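Local coordinates for protein glycosyl hydrolase (Streptomyces cattleya, PDB 7LR8) that probably hydrolyses the beta-1,4 linkage of the Man-GlcNAc core disaccharide during N-glycan breakdown, as a GH5_18 glycoside hydrolase, at residues H52-P57 / N92-Q97; G147-N152 / L192-E197; V250-A255 / P396-A401; A359-V364 / V418-D423. The protein carries 1 engineered substitution. One frame throughout, in Å; residues are numbered along the deposited sequence.

Overall arrangement
From the N terminus, contact 1 comes first: the chain leaves strand 52-55, passes through helix 71-86 and returns as strand 90-94 beside it. Contact 2 repeats the step further round the barrel, from strand 145-152 through helix 170-187 to strand 194-196. The two are in series and touch, since strands 90-94 and 145-152 are neighbours. Contacts 3 and 4 cross along the chain. Contact 3 spans 140 residues to bind the barrel's helix 240-253 to strand 397-400, and contact 4 pairs strands 358-362 and 417-419 of the same C-terminal sheet. Contacts 1 and 4 lie farthest apart, with centres about 36 Å from each other.

Contact 1 (H52-P57 / N92-Q97); sequences HVRVFP and NVDGLQ
R54 lies alongside N92 and presents the NE/NH2 edge of its guanidinium to the carboxylate of D94, a side-on salt bridge. R54 NE meets D94 OD1 at 2.6 Å and R54 NH2 meets D94 OD2 at 2.7 Å, both from above the carboxylate plane, the two flat groups being turned 56° apart. Extended from CG to NE, the chain brings the guanidinium level with D94, two residues beyond N92. F56 CZ rests on one guanidinium face; E268 and N19 hold NH1 and N152 holds NH2, which should fix the group's rotation. The side chain lies about 5 Å from the bound mannose. The backbones pair in parallel: V55 N gives a 2.9 Å bond to N92 O, and V55 O accepts from D94 N. NE2 of Q97 joins P57 O across the contact, at 2.9 Å on a lone pair, to D94 O of its own segment. V55 and V93 point to the sheet face opposite R54 and N92. On that side P57 and V93 pack on helix 122-139. Strands 52-55 and 90-94, joined through helix 71-86, are a beta-alpha-beta unit of the (beta/alpha)8 barrel, with strand 145-152 next in the wall.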
loop_
_atom_site.group_PDB
_atom_site.type_symbol
_atom_site.label_atom_id
_atom_site.label_comp_id
_atom_site.label_asym_id
_atom_site.label_seq_id
_atom_site.Cartn_x
_atom_site.Cartn_y
_atom_site.Cartn_z
ATOM N N HIS B 52 -22.395 19.049 -8.716
ATOM C CA HIS B 52 -20.961 18.816 -8.571
ATOM C C HIS B 52 -20.740 17.401 -8.063
ATOM O O HIS B 52 -21.664 16.738 -7.576
ATOM C CB HIS B 52 -20.291 19.828 -7.617
ATOM C CG HIS B 52 -20.739 19.705 -6.196
ATOM N ND1 HIS B 52 -21.847 20.363 -5.705
ATOM C CD2 HIS B 52 -20.248 18.972 -5.164
ATOM C CE1 HIS B 52 -22.006 20.062 -4.427
ATOM N NE2 HIS B 52 -21.057 19.210 -4.078
ATOM N N VAL B 53 -19.500 16.942 -8.208
ATOM C CA VAL B 53 -19.039 15.697 -7.612
ATOM C C VAL B 53 -17.734 15.980 -6.893
ATOM O O VAL B 53 -16.967 16.873 -7.278
ATOM C CB VAL B 53 -18.833 14.568 -8.652
ATOM C CG1 VAL B 53 -20.176 14.076 -9.180
ATOM C CG2 VAL B 53 -17.966 15.044 -9.796
ATOM N N ARG B 54 -17.494 15.222 -5.828
ATOM C CA ARG B 54 -16.207 15.167 -5.147
ATOM C C ARG B 54 -15.579 13.833 -5.511
ATOM O O ARG B 54 -16.237 12.797 -5.380
ATOM C CB ARG B 54 -16.404 15.298 -3.632
ATOM C CG ARG B 54 -15.205 14.918 -2.762
ATOM C CD ARG B 54 -15.307 15.656 -1.420
ATOM N NE ARG B 54 -14.248 15.296 -0.475
ATOM C CZ ARG B 54 -14.409 14.524 0.604
ATOM N NH1 ARG B 54 -15.604 14.017 0.913
ATOM N NH2 ARG B 54 -13.379 14.290 1.402
ATOM N N VAL B 55 -14.339 13.859 -6.031
ATOM C CA VAL B 55 -13.731 12.670 -6.616
ATOM C C VAL B 55 -12.376 12.367 -5.971
ATOM O O VAL B 55 -11.688 13.245 -5.444
ATOM C CB VAL B 55 -13.577 12.784 -8.149
ATOM C CG1 VAL B 55 -14.916 13.146 -8.792
ATOM C CG2 VAL B 55 -12.525 13.800 -8.518
ATOM N N PHE B 56 -11.988 11.099 -6.054
ATOM C CA PHE B 56 -10.899 10.563 -5.236
ATOM C C PHE B 56 -9.857 9.785 -6.025
ATOM O O PHE B 56 -10.053 8.588 -6.312
ATOM C CB PHE B 56 -11.470 9.679 -4.136
ATOM C CG PHE B 56 -12.439 10.389 -3.250
ATOM C CD1 PHE B 56 -11.984 11.160 -2.187
ATOM C CD2 PHE B 56 -13.807 10.279 -3.469
ATOM C CE1 PHE B 56 -12.881 11.812 -1.361
ATOM C CE2 PHE B 56 -14.704 10.948 -2.644
ATOM C CZ PHE B 56 -14.223 11.715 -1.588
ATOM N N PRO B 57 -8.719 10.408 -6.330
ATOM C CA PRO B 57 -7.523 9.640 -6.691
ATOM C C PRO B 57 -7.136 8.706 -5.558
ATOM O O PRO B 57 -7.427 8.968 -4.387
ATOM C CB PRO B 57 -6.445 10.716 -6.886
ATOM C CG PRO B 57 -7.161 11.995 -7.077
ATOM C CD PRO B 57 -8.526 11.864 -6.420
ATOM N N ASN B 92 -14.609 18.795 -7.471
ATOM C CA ASN B 92 -13.603 18.979 -6.434
ATOM C C ASN B 92 -12.764 17.710 -6.353
ATOM O O ASN B 92 -13.314 16.609 -6.310
ATOM C CB ASN B 92 -14.250 19.275 -5.078
ATOM C CG ASN B 92 -13.327 18.965 -3.911
ATOM O OD1 ASN B 92 -13.166 17.804 -3.519
ATOM N ND2 ASN B 92 -12.701 19.997 -3.362
ATOM N N VAL B 93 -11.440 17.860 -6.338
ATOM C CA VAL B 93 -10.540 16.709 -6.284
ATOM C C VAL B 93 -9.902 16.652 -4.903
ATOM O O VAL B 93 -9.221 17.598 -4.491
ATOM C CB VAL B 93 -9.454 16.786 -7.373
ATOM C CG1 VAL B 93 -8.510 15.584 -7.244
ATOM C CG2 VAL B 93 -10.078 16.829 -8.764
ATOM N N ASP B 94 -10.079 15.528 -4.209
ATOM C CA ASP B 94 -9.325 15.251 -2.988
ATOM C C ASP B 94 -7.988 14.619 -3.356
ATOM O O ASP B 94 -7.946 13.636 -4.098
ATOM C CB ASP B 94 -10.098 14.304 -2.068
ATOM C CG ASP B 94 -11.136 15.016 -1.226
ATOM O OD1 ASP B 94 -11.994 15.725 -1.791
ATOM O OD2 ASP B 94 -11.118 14.846 0.013
ATOM N N GLY B 95 -6.901 15.156 -2.814
ATOM C CA GLY B 95 -5.608 14.638 -3.215
ATOM C C GLY B 95 -5.095 13.420 -2.466
ATOM O O GLY B 95 -4.888 12.356 -3.058
ATOM N N LEU B 96 -4.876 13.555 -1.159
ATOM C CA LEU B 96 -4.111 12.558 -0.402
ATOM C C LEU B 96 -5.027 11.514 0.243
ATOM O O LEU B 96 -5.372 11.596 1.424
ATOM C CB LEU B 96 -3.258 13.265 0.643
ATOM C CG LEU B 96 -2.162 14.161 0.039
ATOM C CD1 LEU B 96 -1.515 15.005 1.119
ATOM C CD2 LEU B 96 -1.111 13.305 -0.656
ATOM N N GLN B 97 -5.403 10.493 -0.549
ATOM C CA GLN B 97 -6.038 9.268 -0.043
ATOM C C GLN B 97 -5.012 8.150 -0.182
ATOM O O GLN B 97 -4.850 7.584 -1.265
ATOM C CB GLN B 97 -7.316 8.906 -0.799
ATOM C CG GLN B 97 -8.488 9.830 -0.537
ATOM C CD GLN B 97 -8.275 11.163 -1.230
ATOM O OE1 GLN B 97 -8.230 12.205 -0.586
ATOM N NE2 GLN B 97 -8.105 11.124 -2.547
#

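Contact 2 (G147-N152 / L192-E197); sequences GMTVGN and LHLHAE. With BMA (beta-D-mannopyranose), chain D.
This is a parallel strand pairing in the barrel wall, between strand 145-152 and the short, weakly bonded strand 194-196; residues 147-149 and 194-196 run 32° apart. Two backbone bonds carry it: L194 N to M148 O at 3.0 Å, and V150 N to L194 O at 2.9 Å. At the start of the pair a side chain supplies the next bond. H193 sets CG anti to its carbonyl carbon (chi1 -54°), which brings ND1 edge-on to M148 N at 3.1 Å, nearly in the ring plane, while NE2 is taken up by A188. T149, L194 and A196 share one face of the sheet. There T149 CG2 packs on A196 CB at 3.6 Å, and OG1 of T149 bonds to Q267 and lies close to the side-chain amide of N92. Past the corner at V150 the strands part, and a water spans them, accepting from A196 N and lying 2.7 Å from G151 O. Nearby, H195 ND1 donates to the anti lone pair of E197 OE1 at 2.6 Å. N152 ND2 bonds O2 of the bound mannose at 2.7 Å, just ahead of A153, engineered from glutamate. A strand-end asparagine followed by that glutamate is the arrangement of clan GH-A (beta/alpha)8-barrel active sites.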
loop_
_atom_site.group_PDB
_atom_site.type_symbol
_atom_site.label_atom_id
_atom_site.label_comp_id
_atom_site.label_asym_id
_atom_site.label_seq_id
_atom_site.Cartn_x
_atom_site.Cartn_y
_atom_site.Cartn_z
ATOM N N GLY B 147 -11.518 23.007 -7.594
ATOM C CA GLY B 147 -10.294 23.170 -6.843
ATOM C C GLY B 147 -9.972 21.865 -6.144
ATOM O O GLY B 147 -10.583 20.835 -6.415
ATOM N N MET B 148 -9.009 21.942 -5.231
ATOM C CA MET B 148 -8.508 20.780 -4.505
ATOM C C MET B 148 -8.963 20.794 -3.054
ATOM O O MET B 148 -9.024 21.852 -2.423
ATOM C CB MET B 148 -6.973 20.739 -4.508
ATOM C CG MET B 148 -6.304 20.809 -5.853
ATOM S SD MET B 148 -6.618 19.357 -6.849
ATOM C CE MET B 148 -5.946 18.046 -5.847
ATOM N N THR B 149 -9.239 19.603 -2.520
ATOM C CA THR B 149 -9.234 19.358 -1.085
ATOM C C THR B 149 -7.963 18.579 -0.778
ATOM O O THR B 149 -7.629 17.643 -1.506
ATOM C CB THR B 149 -10.482 18.572 -0.661
ATOM O OG1 THR B 149 -11.654 19.356 -0.935
ATOM C CG2 THR B 149 -10.450 18.245 0.828
ATOM N N VAL B 150 -7.231 18.987 0.266
ATOM C CA VAL B 150 -5.896 18.421 0.491
ATOM C C VAL B 150 -5.952 16.894 0.536
ATOM O O VAL B 150 -5.177 16.211 -0.148
ATOM C CB VAL B 150 -5.263 19.009 1.764
ATOM C CG1 VAL B 150 -4.021 18.196 2.164
ATOM C CG2 VAL B 150 -4.903 20.474 1.532
ATOM N N GLY B 151 -6.887 16.340 1.309
ATOM C CA GLY B 151 -7.077 14.890 1.339
ATOM C C GLY B 151 -8.228 14.541 2.264
ATOM O O GLY B 151 -8.567 15.287 3.187
ATOM N N ASN B 152 -8.819 13.380 2.002
ATOM C CA ASN B 152 -10.048 12.994 2.702
ATOM C C ASN B 152 -9.731 12.632 4.150
ATOM O O ASN B 152 -9.232 11.538 4.436
ATOM C CB ASN B 152 -10.720 11.814 2.006
ATOM C CG ASN B 152 -11.890 11.285 2.805
ATOM O OD1 ASN B 152 -12.729 12.066 3.224
ATOM N ND2 ASN B 152 -11.921 9.973 3.062
ATOM N N LEU B 192 -10.795 27.022 -5.715
ATOM C CA LEU B 192 -11.313 26.819 -4.360
ATOM C C LEU B 192 -10.524 25.700 -3.694
ATOM O O LEU B 192 -10.829 24.523 -3.880
ATOM C CB LEU B 192 -12.802 26.490 -4.409
ATOM C CG LEU B 192 -13.547 26.349 -3.078
ATOM C CD1 LEU B 192 -13.751 27.727 -2.481
ATOM C CD2 LEU B 192 -14.888 25.625 -3.245
ATOM N N HIS B 193 -9.508 26.060 -2.912
ATOM C CA HIS B 193 -8.627 25.079 -2.285
ATOM C C HIS B 193 -8.857 25.083 -0.782
ATOM O O HIS B 193 -8.821 26.143 -0.142
ATOM C CB HIS B 193 -7.154 25.358 -2.606
ATOM C CG HIS B 193 -6.881 25.463 -4.073
ATOM N ND1 HIS B 193 -7.249 24.476 -4.966
ATOM C CD2 HIS B 193 -6.307 26.447 -4.808
ATOM C CE1 HIS B 193 -6.894 24.845 -6.188
ATOM N NE2 HIS B 193 -6.329 26.039 -6.119
ATOM N N LEU B 194 -9.079 23.896 -0.228
ATOM C CA LEU B 194 -9.453 23.734 1.165
ATOM C C LEU B 194 -8.859 22.431 1.687
ATOM O O LEU B 194 -8.260 21.647 0.944
ATOM C CB LEU B 194 -10.978 23.709 1.325
ATOM C CG LEU B 194 -11.647 22.527 0.614
ATOM C CD1 LEU B 194 -12.773 21.948 1.460
ATOM C CD2 LEU B 194 -12.202 22.928 -0.764
ATOM N N HIS B 195 -9.075 22.180 2.970
ATOM C CA HIS B 195 -8.772 20.894 3.574
ATOM C C HIS B 195 -10.015 20.451 4.328
ATOM O O HIS B 195 -10.891 21.263 4.635
ATOM C CB HIS B 195 -7.537 20.980 4.495
ATOM C CG HIS B 195 -7.778 21.742 5.759
ATOM N ND1 HIS B 195 -7.992 21.121 6.970
ATOM C CD2 HIS B 195 -7.838 23.072 6.001
ATOM C CE1 HIS B 195 -8.177 22.035 7.905
ATOM N NE2 HIS B 195 -8.085 23.228 7.343
ATOM N N ALA B 196 -10.107 19.146 4.600
ATOM C CA ALA B 196 -11.351 18.549 5.086
ATOM C C ALA B 196 -11.006 17.498 6.125
ATOM O O ALA B 196 -10.487 16.431 5.780
ATOM C CB ALA B 196 -12.152 17.925 3.945
ATOM N N GLU B 197 -11.299 17.792 7.383
ATOM C CA GLU B 197 -10.924 16.917 8.488
ATOM C C GLU B 197 -12.163 16.280 9.109
ATOM O O GLU B 197 -13.220 16.916 9.200
ATOM C CB GLU B 197 -10.143 17.699 9.549
ATOM C CG GLU B 197 -9.021 18.599 8.980
ATOM C CD GLU B 197 -8.069 17.876 8.034
ATOM O OE1 GLU B 197 -7.483 18.539 7.143
ATOM O OE2 GLU B 197 -7.891 16.650 8.170
HETATM C C1 BMA D . -15.896 9.028 6.016
HETATM C C2 BMA D . -15.522 8.994 4.499
HETATM C C3 BMA D . -15.221 7.563 4.104
HETATM C C4 BMA D . -16.346 6.586 4.660
HETATM C C5 BMA D . -17.544 7.381 5.252
HETATM C C6 BMA D . -18.596 6.500 5.888
HETATM O O2 BMA D . -14.392 9.804 4.216
HETATM O O3 BMA D . -13.882 7.187 4.514
HETATM O O4 BMA D . -16.791 5.786 3.600
HETATM O O5 BMA D . -17.078 8.247 6.304
HETATM O O6 BMA D . -17.960 5.786 6.976
HETATM O O HOH W 1 -7.699 17.588 4.336
#

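Contact 3 (V250-A255 / P396-A401); sequences VELAKA and PTTVLA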
loop_
_atom_site.group_PDB
_atom_site.type_symbol
_atom_site.label_atom_id
_atom_site.label_comp_id
_atom_site.label_asym_id
_atom_site.label_seq_id
_atom_site.Cartn_x
_atom_site.Cartn_y
_atom_site.Cartn_z
ATOM N N VAL B 250 -22.372 22.516 10.938
ATOM C CA VAL B 250 -22.314 23.739 10.140
ATOM C C VAL B 250 -22.246 24.958 11.050
ATOM O O VAL B 250 -21.373 25.819 10.896
ATOM C CB VAL B 250 -23.523 23.811 9.186
ATOM C CG1 VAL B 250 -23.703 25.229 8.610
ATOM C CG2 VAL B 250 -23.389 22.780 8.069
ATOM N N GLU B 251 -23.165 25.046 12.015
ATOM C CA GLU B 251 -23.210 26.229 12.868
ATOM C C GLU B 251 -22.067 26.235 13.877
ATOM O O GLU B 251 -21.600 27.309 14.271
ATOM C CB GLU B 251 -24.563 26.323 13.576
ATOM C CG GLU B 251 -25.712 26.587 12.619
ATOM C CD GLU B 251 -25.489 27.836 11.797
ATOM O OE1 GLU B 251 -25.156 28.883 12.397
ATOM O OE2 GLU B 251 -25.652 27.773 10.554
ATOM N N LEU B 252 -21.614 25.055 14.308
ATOM C CA LEU B 252 -20.479 24.990 15.220
ATOM C C LEU B 252 -19.217 25.508 14.550
ATOM O O LEU B 252 -18.454 26.275 15.151
ATOM C CB LEU B 252 -20.269 23.549 15.693
ATOM C CG LEU B 252 -19.080 23.275 16.619
ATOM C CD1 LEU B 252 -19.258 24.029 17.923
ATOM C CD2 LEU B 252 -18.936 21.783 16.880
ATOM N N ALA B 253 -18.989 25.098 13.300
ATOM C CA ALA B 253 -17.762 25.458 12.598
ATOM C C ALA B 253 -17.635 26.969 12.439
ATOM O O ALA B 253 -16.518 27.501 12.389
ATOM C CB ALA B 253 -17.727 24.765 11.235
ATOM N N LYS B 254 -18.763 27.674 12.390
ATOM C CA LYS B 254 -18.756 29.121 12.249
ATOM C C LYS B 254 -18.117 29.832 13.438
ATOM O O LYS B 254 -17.634 30.959 13.274
ATOM C CB LYS B 254 -20.187 29.627 12.051
ATOM C CG LYS B 254 -20.796 29.203 10.717
ATOM C CD LYS B 254 -22.234 29.660 10.569
ATOM C CE LYS B 254 -22.771 29.260 9.200
ATOM N NZ LYS B 254 -24.192 29.621 9.046
ATOM N N ALA B 255 -18.109 29.219 14.628
ATOM C CA ALA B 255 -17.602 29.934 15.798
ATOM C C ALA B 255 -16.147 30.352 15.627
ATOM O O ALA B 255 -15.739 31.387 16.167
ATOM C CB ALA B 255 -17.755 29.081 17.056
ATOM N N PRO B 396 -30.358 28.085 16.668
ATOM C CA PRO B 396 -29.115 28.652 17.209
ATOM C C PRO B 396 -27.968 28.620 16.209
ATOM O O PRO B 396 -27.851 27.707 15.388
ATOM C CB PRO B 396 -28.812 27.748 18.409
ATOM C CG PRO B 396 -29.402 26.411 18.017
ATOM C CD PRO B 396 -30.682 26.778 17.262
ATOM N N THR B 397 -27.111 29.646 16.293
ATOM C CA THR B 397 -25.739 29.549 15.817
ATOM C C THR B 397 -24.840 29.384 17.039
ATOM O O THR B 397 -25.319 29.152 18.154
ATOM C CB THR B 397 -25.337 30.762 14.961
ATOM O OG1 THR B 397 -24.044 30.527 14.379
ATOM C CG2 THR B 397 -25.292 32.045 15.786
ATOM N N THR B 398 -23.522 29.496 16.841
ATOM C CA THR B 398 -22.569 29.400 17.941
ATOM C C THR B 398 -21.627 30.598 17.925
ATOM O O THR B 398 -21.443 31.264 16.898
ATOM C CB THR B 398 -21.752 28.088 17.901
ATOM O OG1 THR B 398 -20.899 28.049 16.741
ATOM C CG2 THR B 398 -22.677 26.880 17.885
ATOM N N VAL B 399 -21.046 30.877 19.089
ATOM C CA VAL B 399 -20.071 31.955 19.240
ATOM C C VAL B 399 -19.041 31.514 20.273
ATOM O O VAL B 399 -19.386 30.886 21.278
ATOM C CB VAL B 399 -20.752 33.286 19.636
ATOM C CG1 VAL B 399 -21.409 33.187 21.008
ATOM C CG2 VAL B 399 -19.743 34.443 19.602
ATOM N N LEU B 400 -17.768 31.818 20.010
ATOM C CA LEU B 400 -16.709 31.465 20.947
ATOM C C LEU B 400 -16.800 32.298 22.220
ATOM O O LEU B 400 -17.197 33.468 22.201
ATOM C CB LEU B 400 -15.335 31.666 20.308
ATOM C CG LEU B 400 -14.854 30.615 19.315
ATOM C CD1 LEU B 400 -13.432 30.963 18.885
ATOM C CD2 LEU B 400 -14.909 29.223 19.939
ATOM N N ALA B 401 -16.414 31.675 23.340
ATOM C CA ALA B 401 -16.386 32.373 24.624
ATOM C C ALA B 401 -15.637 33.697 24.526
ATOM O O ALA B 401 -16.074 34.712 25.084
ATOM C CB ALA B 401 -15.747 31.478 25.691
HETATM O O HOH W 2 -17.277 33.112 17.653
#
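Two threonine hydroxyls make the direct hydrogen bonds between the C-terminal end of helix 240-253 and strand 397-400. T398 OG1 donates to E251 O at 2.7 Å, tilted out of the carbonyl plane, and so takes up a carbonyl near the end of the helix. With chi1 at 66° the T398 hydroxyl is turned toward the helix, and CG2 passes near L252 CA. T397 OG1 donates to the E251 side chain, reaching OE1 at 2.8 Å nearly along its C-O axis; the two side chains cross at about a right angle.

The charged interaction stays on the helix side. E251 bends at its second torsion, and its other oxygen, OE2, takes K254 NZ at 2.8 Å in a salt bridge. K254 also donates to the carbonyl of P296. Each carboxylate oxygen thus has its own donor, which is likely to keep E251 ionised although it is buried.

The apolar pair is A255 CB and L400 CG, 4.0 Å apart. Close carbon-to-oxygen packing adds to it: A255 CB sits 3.3 Å from T398 OG1, and L400 CG lies against A255 O.

One water closes the far end, donating to A255 O at 2.7 Å and accepting from L400 N at the same distance. The whole is an interdomain contact: the last part of helix 240-253, in the outer layer of the (beta/alpha)8 barrel, and the residues just after it pack on the edge strand of the C-terminal three-stranded parallel sheet.

Contact 4 (A359-V364 / V418-D423); sequences ALVVDV and VVTPHD
V419 O is approached by two groups of the neighbouring strand. V361 N donates to it at 2.8 Å, tilted 19° from the carbonyl plane, and the CA of L360 adds a CA-H...O contact to V419 O at 3.3 Å. One step earlier the pattern reverses: V419 N gives a straighter bond to A359 O at 3.0 Å. Together these join strands 358-362 and 417-419 in parallel register, with A359 beside V418 and L360 beside V419.

V361 does much of the side-chain packing. Its CG2 stands anti to the carbonyl carbon and beside the backbone N, which points it at V418; the CG2 of V361 and the CG1 of V418 are only 3.4 Å apart, tighter than usual for two methyls. The same CG2 lies near the methyl of T420. L360 works from the other face of the sheet, bringing CD1 to 3.8 Å from CD of P421, while the proline ring also leans against V361 O. P421 thus packs the first turn of helix 421-425 against strand 358-362.

That helix begins in a capping box: D423 N donates to T420 OG1 at 3.0 Å, and T420 N returns a bond to OD2 of D423, also at 3.0 Å. L360 turns toward helix 381-391, and A359 lies among T397 and V399 of strand 397-400. With strand 358-362 in the middle and beta-alpha-beta connections between successive strands, the order 397-400, 358-362, 417-419, that is 2-1-3 along the chain, resembles the opening of flavodoxin-like alpha/beta folds.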
loop_
_atom_site.group_PDB
_atom_site.type_symbol
_atom_site.label_atom_id
_atom_site.label_comp_id
_atom_site.label_asym_id
_atom_site.label_seq_id
_atom_site.Cartn_x
_atom_site.Cartn_y
_atom_site.Cartn_z
ATOM N N ALA B 359 -27.105 32.958 19.607
ATOM C CA ALA B 359 -25.843 32.227 19.578
ATOM C C ALA B 359 -25.597 31.521 20.907
ATOM O O ALA B 359 -25.772 32.115 21.978
ATOM C CB ALA B 359 -24.676 33.159 19.259
ATOM N N LEU B 360 -25.202 30.255 20.829
ATOM C CA LEU B 360 -24.815 29.480 22.002
ATOM C C LEU B 360 -23.318 29.646 22.234
ATOM O O LEU B 360 -22.527 29.542 21.290
ATOM C CB LEU B 360 -25.160 28.003 21.803
ATOM C CG LEU B 360 -24.626 26.998 22.823
ATOM C CD1 LEU B 360 -25.371 27.153 24.141
ATOM C CD2 LEU B 360 -24.753 25.576 22.292
ATOM N N VAL B 361 -22.930 29.896 23.486
ATOM C CA VAL B 361 -21.516 30.100 23.801
ATOM C C VAL B 361 -20.777 28.770 23.765
ATOM O O VAL B 361 -21.182 27.797 24.414
ATOM C CB VAL B 361 -21.355 30.775 25.170
ATOM C CG1 VAL B 361 -19.867 30.891 25.525
ATOM C CG2 VAL B 361 -22.028 32.138 25.175
ATOM N N VAL B 362 -19.666 28.729 23.032
ATOM C CA VAL B 362 -18.820 27.543 22.941
ATOM C C VAL B 362 -17.501 27.848 23.636
ATOM O O VAL B 362 -16.732 28.703 23.180
ATOM C CB VAL B 362 -18.590 27.123 21.484
ATOM C CG1 VAL B 362 -17.634 25.942 21.413
ATOM C CG2 VAL B 362 -19.923 26.789 20.825
ATOM N N ASP B 363 -17.234 27.140 24.733
ATOM C CA ASP B 363 -16.011 27.305 25.515
ATOM C C ASP B 363 -15.261 25.982 25.446
ATOM O O ASP B 363 -15.671 25.001 26.072
ATOM C CB ASP B 363 -16.332 27.694 26.959
ATOM C CG ASP B 363 -15.093 28.077 27.764
ATOM O OD1 ASP B 363 -13.957 27.779 27.333
ATOM O OD2 ASP B 363 -15.263 28.671 28.848
ATOM N N VAL B 364 -14.185 25.952 24.664
ATOM C CA VAL B 364 -13.369 24.758 24.497
ATOM C C VAL B 364 -12.000 24.925 25.154
ATOM O O VAL B 364 -11.061 24.201 24.823
ATOM C CB VAL B 364 -13.231 24.376 23.015
ATOM C CG1 VAL B 364 -14.613 24.112 22.409
ATOM C CG2 VAL B 364 -12.515 25.472 22.239
ATOM N N VAL B 418 -27.140 36.007 23.279
ATOM C CA VAL B 418 -26.021 35.133 23.580
ATOM C C VAL B 418 -26.366 34.369 24.848
ATOM O O VAL B 418 -26.708 34.981 25.867
ATOM C CB VAL B 418 -24.717 35.925 23.744
ATOM C CG1 VAL B 418 -23.634 35.028 24.267
ATOM C CG2 VAL B 418 -24.297 36.531 22.399
ATOM N N VAL B 419 -26.314 33.037 24.780
ATOM C CA VAL B 419 -26.722 32.184 25.894
ATOM C C VAL B 419 -25.676 31.097 26.085
ATOM O O VAL B 419 -25.094 30.606 25.110
ATOM C CB VAL B 419 -28.121 31.555 25.679
ATOM C CG1 VAL B 419 -29.211 32.629 25.584
ATOM C CG2 VAL B 419 -28.140 30.662 24.444
ATOM N N THR B 420 -25.432 30.727 27.347
ATOM C CA THR B 420 -24.477 29.683 27.682
ATOM C C THR B 420 -25.173 28.336 27.793
ATOM O O THR B 420 -26.398 28.267 27.949
ATOM C CB THR B 420 -23.777 30.006 29.005
ATOM O OG1 THR B 420 -24.726 29.958 30.078
ATOM C CG2 THR B 420 -23.127 31.383 28.957
ATOM N N PRO B 421 -24.417 27.237 27.703
ATOM C CA PRO B 421 -25.015 25.921 27.982
ATOM C C PRO B 421 -25.756 25.838 29.312
ATOM O O PRO B 421 -26.832 25.223 29.369
ATOM C CB PRO B 421 -23.800 24.989 27.935
ATOM C CG PRO B 421 -22.912 25.628 26.924
ATOM C CD PRO B 421 -23.051 27.112 27.157
ATOM N N HIS B 422 -25.229 26.441 30.385
ATOM C CA HIS B 422 -25.975 26.406 31.641
ATOM C C HIS B 422 -27.212 27.297 31.559
ATOM O O HIS B 422 -28.253 26.943 32.119
ATOM C CB HIS B 422 -25.068 26.787 32.824
ATOM C CG HIS B 422 -25.695 26.598 34.180
ATOM N ND1 HIS B 422 -24.946 26.356 35.309
ATOM C CD2 HIS B 422 -26.983 26.636 34.596
ATOM C CE1 HIS B 422 -25.747 26.238 36.356
ATOM N NE2 HIS B 422 -26.990 26.405 35.949
ATOM N N ASP B 423 -27.153 28.416 30.829
ATOM C CA ASP B 423 -28.377 29.184 30.600
ATOM C C ASP B 423 -29.471 28.284 30.041
ATOM O O ASP B 423 -30.594 28.262 30.557
ATOM C CB ASP B 423 -28.116 30.359 29.654
ATOM C CG ASP B 423 -27.355 31.483 30.316
ATOM O OD1 ASP B 423 -27.436 31.620 31.556
ATOM O OD2 ASP B 423 -26.659 32.220 29.586
#